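Local structure of PHOX (Pseudomonas fluorescens, 4AMF) at residues K267-A272 / P382-V387. The protein is an alkaline phosphatase of the PhoX family, a beta-propeller enzyme that hydrolyses phosphate monoesters with a mixed iron-calcium cofactor. Residues are numbered along the deposited sequence; the frame is centred on the assembly and turned at random.
With CA (calcium ion), chain F; CA (calcium ion), chain G; FEO (mu-oxo-diiron), chain I; ACP (phosphomethylphosphonic acid adenylate ester), chain C.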
ATOM      1  N   LYS A 267      -1.879   2.223  10.487  1.00 10.96           N
ATOM      2  CA  LYS A 267      -2.537   1.843   9.234  1.00 10.67           C
ATOM      3  C   LYS A 267      -1.481   1.944   8.144  1.00 13.54           C
ATOM      4  O   LYS A 267      -1.343   2.936   7.407  1.00 12.08           O
ATOM      5  CB  LYS A 267      -3.802   2.684   9.035  1.00 10.79           C
ATOM      6  CG  LYS A 267      -4.740   2.613  10.243  1.00  9.80           C
ATOM      7  CD  LYS A 267      -6.080   3.206   9.977  1.00 14.98           C
ATOM      8  CE  LYS A 267      -6.869   3.235  11.253  1.00 15.01           C
ATOM      9  NZ  LYS A 267      -8.161   3.938  11.110  1.00 16.58           N
ATOM     10  N   HIS A 268      -0.666   0.896   8.129  1.00 12.07           N
ATOM     11  CA  HIS A 268       0.469   0.752   7.232  1.00 11.18           C
ATOM     12  C   HIS A 268       0.109   0.731   5.771  1.00 13.48           C
ATOM     13  O   HIS A 268      -0.687  -0.112   5.380  1.00 13.73           O
ATOM     14  CB  HIS A 268       1.229  -0.558   7.547  1.00 11.18           C
ATOM     15  CG  HIS A 268       1.965  -0.559   8.833  1.00 12.54           C
ATOM     16  ND1 HIS A 268       3.263  -0.126   8.922  1.00 13.54           N
ATOM     17  CD2 HIS A 268       1.593  -1.053  10.031  1.00 12.97           C
ATOM     18  CE1 HIS A 268       3.631  -0.325  10.179  1.00 13.21           C
ATOM     19  NE2 HIS A 268       2.688  -0.927  10.871  1.00 12.03           N
ATOM     20  N   GLU A 269       0.682   1.640   4.961  1.00 11.51           N
ATOM     21  CA  GLU A 269       0.479   1.622   3.522  1.00 10.17           C
ATOM     22  C   GLU A 269       1.514   0.704   2.841  1.00 11.65           C
ATOM     23  O   GLU A 269       1.148  -0.337   2.364  1.00 12.71           O
ATOM     24  CB  GLU A 269       0.557   3.023   2.916  1.00 11.39           C
ATOM     25  CG  GLU A 269       0.293   3.025   1.417  1.00 10.85           C
ATOM     26  CD  GLU A 269      -1.092   3.418   0.989  1.00 10.49           C
ATOM     27  OE1 GLU A 269      -1.870   3.911   1.839  1.00 13.29           O
ATOM     28  OE2 GLU A 269      -1.424   3.155  -0.196  1.00 13.62           O
ATOM     29  N   ASN A 270       2.808   1.067   2.832  1.00 10.90           N
ATOM     30  CA  ASN A 270       3.838   0.215   2.236  1.00  9.90           C
ATOM     31  C   ASN A 270       5.084   0.277   3.111  1.00 12.34           C
ATOM     32  O   ASN A 270       5.067   0.913   4.178  1.00 12.10           O
ATOM     33  CB  ASN A 270       4.128   0.562   0.770  1.00 11.54           C
ATOM     34  CG  ASN A 270       5.207   1.568   0.530  1.00 14.09           C
ATOM     35  OD1 ASN A 270       5.374   2.502   1.322  1.00 12.63           O
ATOM     36  ND2 ASN A 270       5.952   1.421  -0.581  1.00 13.65           N
ATOM     37  N   ALA A 271       6.119  -0.451   2.704  1.00  9.45           N
ATOM     38  CA  ALA A 271       7.345  -0.561   3.478  1.00  9.31           C
ATOM     39  C   ALA A 271       8.508  -0.455   2.551  1.00 15.01           C
ATOM     40  O   ALA A 271       8.706  -1.358   1.737  1.00 16.40           O
ATOM     41  CB  ALA A 271       7.347  -1.906   4.182  1.00 10.75           C
ATOM     42  N   ALA A 272       9.202   0.695   2.550  1.00 11.51           N
ATOM     43  CA  ALA A 272      10.279   0.920   1.604  1.00 11.08           C
ATOM     44  C   ALA A 272      11.592   0.563   2.222  1.00 13.05           C
ATOM     45  O   ALA A 272      11.970   1.182   3.211  1.00 12.59           O
ATOM     46  CB  ALA A 272      10.305   2.375   1.176  1.00 11.01           C
ATOM     47  N   PRO A 382       0.068  10.101   4.256  1.00 12.19           N
ATOM     48  CA  PRO A 382       1.168   9.404   3.592  1.00 11.63           C
ATOM     49  C   PRO A 382       0.697   8.064   3.026  1.00 14.82           C
ATOM     50  O   PRO A 382       0.159   7.233   3.769  1.00 15.24           O
ATOM     51  CB  PRO A 382       2.248   9.257   4.678  1.00 14.09           C
ATOM     52  CG  PRO A 382       1.623   9.701   5.958  1.00 17.58           C
ATOM     53  CD  PRO A 382       0.226  10.198   5.713  1.00 14.03           C
ATOM     54  N   GLU A 383       0.927   7.847   1.735  1.00 12.41           N
ATOM     55  CA  GLU A 383       0.654   6.565   1.118  1.00 11.20           C
ATOM     56  C   GLU A 383       2.003   5.927   0.756  1.00 13.83           C
ATOM     57  O   GLU A 383       2.792   5.711   1.686  1.00 15.33           O
ATOM     58  CB  GLU A 383      -0.422   6.634   0.028  1.00 12.09           C
ATOM     59  CG  GLU A 383      -1.793   6.913   0.635  1.00 11.50           C
ATOM     60  CD  GLU A 383      -2.985   6.527  -0.230  1.00 18.38           C
ATOM     61  OE1 GLU A 383      -3.309   7.322  -1.128  1.00 15.76           O
ATOM     62  OE2 GLU A 383      -3.547   5.417  -0.079  1.00 13.76           O
ATOM     63  N   TRP A 384       2.293   5.579  -0.486  1.00 11.65           N
ATOM     64  CA  TRP A 384       3.506   4.832  -0.772  1.00 10.68           C
ATOM     65  C   TRP A 384       4.753   5.665  -0.619  1.00 11.87           C
ATOM     66  O   TRP A 384       4.785   6.832  -1.023  1.00 13.61           O
ATOM     67  CB  TRP A 384       3.492   4.211  -2.176  1.00 10.62           C
ATOM     68  CG  TRP A 384       2.495   3.131  -2.376  1.00 11.80           C
ATOM     69  CD1 TRP A 384       1.184   3.172  -2.033  1.00 14.00           C
ATOM     70  CD2 TRP A 384       2.638   2.020  -3.273  1.00 10.91           C
ATOM     71  NE1 TRP A 384       0.522   2.083  -2.552  1.00 11.84           N
ATOM     72  CE2 TRP A 384       1.363   1.424  -3.403  1.00 13.84           C
ATOM     73  CE3 TRP A 384       3.715   1.482  -3.995  1.00 12.17           C
ATOM     74  CZ2 TRP A 384       1.141   0.322  -4.207  1.00 14.27           C
ATOM     75  CZ3 TRP A 384       3.461   0.463  -4.884  1.00 13.95           C
ATOM     76  CH2 TRP A 384       2.205  -0.153  -4.928  1.00 14.35           C
ATOM     77  N   ILE A 385       5.833   4.991  -0.205  1.00 11.49           N
ATOM     78  CA  ILE A 385       7.186   5.504  -0.101  1.00 10.45           C
ATOM     79  C   ILE A 385       8.102   4.627  -1.000  1.00 12.31           C
ATOM     80  O   ILE A 385       7.998   3.388  -0.958  1.00 13.43           O
ATOM     81  CB  ILE A 385       7.695   5.514   1.343  1.00 13.06           C
ATOM     82  CG1 ILE A 385       6.714   6.307   2.259  1.00 12.30           C
ATOM     83  CG2 ILE A 385       9.116   6.067   1.410  1.00 11.26           C
ATOM     84  CD1 ILE A 385       7.075   6.359   3.631  1.00 16.87           C
ATOM     85  N   VAL A 386       8.985   5.254  -1.781  1.00 12.27           N
ATOM     86  CA  VAL A 386       9.987   4.536  -2.570  1.00 11.23           C
ATOM     87  C   VAL A 386      11.343   5.192  -2.382  1.00 15.61           C
ATOM     88  O   VAL A 386      11.426   6.388  -2.111  1.00 14.14           O
ATOM     89  CB  VAL A 386       9.637   4.384  -4.052  1.00 14.50           C
ATOM     90  CG1 VAL A 386       8.404   3.533  -4.215  1.00 13.47           C
ATOM     91  CG2 VAL A 386       9.423   5.723  -4.710  1.00 13.84           C
ATOM     92  N   VAL A 387      12.395   4.400  -2.572  1.00 11.28           N
ATOM     93  CA  VAL A 387      13.782   4.816  -2.440  1.00 10.38           C
ATOM     94  C   VAL A 387      14.438   4.684  -3.813  1.00 14.90           C
ATOM     95  O   VAL A 387      14.401   3.610  -4.416  1.00 15.71           O
ATOM     96  CB  VAL A 387      14.553   4.050  -1.361  1.00 12.68           C
ATOM     97  CG1 VAL A 387      15.984   4.534  -1.272  1.00 13.88           C
ATOM     98  CG2 VAL A 387      13.851   4.199  -0.010  1.00 12.95           C
TER
HETATM   99 CA    CA F1592      -3.155   2.994  -1.694  0.84 12.06          CA
HETATM  100 CA    CA G1593      -5.534   5.960  -1.613  0.96 13.34          CA
HETATM  101 FE1  FEO I1595      -4.934   1.094   0.816  0.87 12.30          FE
HETATM  102 FE2  FEO I1595      -3.897   4.208   1.606  0.99 12.82          FE
HETATM  103  O   FEO I1595      -4.083   2.753   0.315  1.00 13.17           O
HETATM  104  PG  ACP C1589      -6.829   3.692   0.472  0.81 13.11           P
HETATM  105  O1G ACP C1589      -6.472   3.814  -1.073  0.81 12.20           O
HETATM  106  O2G ACP C1589      -6.803   2.102   0.884  0.81 12.72           O
HETATM  107  O3G ACP C1589      -5.890   4.592   1.339  0.81 13.01           O
HETATM  108  PB  ACP C1589      -8.799   5.694  -0.299  0.81 12.96           P
HETATM  109  O1B ACP C1589      -7.643   6.601  -0.445  0.81 14.17           O
HETATM  110  O2B ACP C1589      -9.514   5.118  -1.542  0.81 12.85           O
HETATM  111  C3B ACP C1589      -8.438   4.366   0.788  0.81 11.40           C
HETATM  112  PA  ACP C1589     -11.342   6.892   0.486  0.81 18.71           P
HETATM  113  O1A ACP C1589     -12.088   5.622   0.613  0.81 24.27           O
HETATM  114  O2A ACP C1589     -11.718   7.925  -0.529  0.81 26.70           O
HETATM  115  O3A ACP C1589      -9.803   6.650   0.437  0.81 14.62           O
HETATM  116  O5' ACP C1589     -11.491   7.733   1.902  0.81 15.93           O
HETATM  117  C5' ACP C1589     -10.628   8.838   2.211  0.81 14.67           C
HETATM  118  C4' ACP C1589      -9.944   8.633   3.539  0.81 13.77           C
HETATM  119  O4' ACP C1589     -10.923   8.745   4.591  0.81 11.17           O
HETATM  120  C3' ACP C1589      -9.209   7.320   3.790  0.81 11.79           C
HETATM  121  O3' ACP C1589      -8.025   7.564   4.553  0.81 11.32           O
HETATM  122  C2' ACP C1589     -10.255   6.482   4.526  0.81 11.37           C
HETATM  123  O2' ACP C1589      -9.634   5.485   5.327  0.81 14.98           O
HETATM  124  C1' ACP C1589     -10.983   7.549   5.350  0.81 12.58           C
HETATM  125  N9  ACP C1589     -12.385   7.263   5.635  0.81 12.60           N
HETATM  126  C8  ACP C1589     -13.294   6.635   4.823  0.81 16.09           C
HETATM  127  N7  ACP C1589     -14.492   6.526   5.343  0.81 18.36           N
HETATM  128  C5  ACP C1589     -14.364   7.121   6.590  0.81 15.77           C
HETATM  129  C6  ACP C1589     -15.262   7.274   7.668  0.81 21.61           C
HETATM  130  N6  ACP C1589     -16.493   6.755   7.691  0.81 21.60           N
HETATM  131  N1  ACP C1589     -14.810   7.907   8.776  0.81 23.17           N
HETATM  132  C2  ACP C1589     -13.541   8.333   8.802  0.81 22.36           C
HETATM  133  N3  ACP C1589     -12.601   8.221   7.857  0.81 18.61           N
HETATM  134  C4  ACP C1589     -13.075   7.597   6.776  0.81 13.93           C
HETATM  135  O   HOH W   1       3.962   3.813   3.305  1.00 12.08           O
HETATM  136  O   HOH W   2      -1.935   0.708  -1.967  1.00 14.13           O
HETATM  137  O   HOH W   3      -3.703   2.264  -3.984  1.00 19.09           O
HETATM  138  O   HOH W   4      -4.869   0.946  -1.520  1.00 14.86           O
HETATM  139  O   HOH W   5      -5.676   8.068  -2.538  1.00 12.93           O
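Two carboxylates expected to repel, Glu269 and Glu383, bring OE1 of the first to 3.0 Å from OE2 of the second, because both oxygens ligate the same iron, FE2 of the mu-oxo-diiron group, each at 2.1 Å. Glu269 bridges metals: chi1 of -178° carries CG away from the backbone N, and a bend at chi2 brings OE2 to a calcium ion at 2.3 Å. Glu383 grips a second calcium through both carboxylate oxygens, with Asp475. The CD1 edge of the Trp384 ring lies 3.2 Å from Glu269 OE2; Trp384 NE1 donates to a water that the first calcium binds.

The strands run parallel, 9° apart, yet an asparagine side chain and a water between Asn270 N and Glu383 O replace direct backbone pairing. Asn270 ND2 donates to Ile385 O at 2.9 Å, nearly straight (173°) and within the amide plane; Asn270 OD1 accepts from Ile385 N at 3.0 Å, from above the carbonyl plane. Ala272 CB packs on Ile385 CG2 at 3.9 Å. Thus the N-terminal ends of two inner propeller strands deliver ligands to one cofactor, whose cations probably offset the clustered charge and polarise the analogue's terminal phosphonate, held through three oxygens by both irons and a calcium.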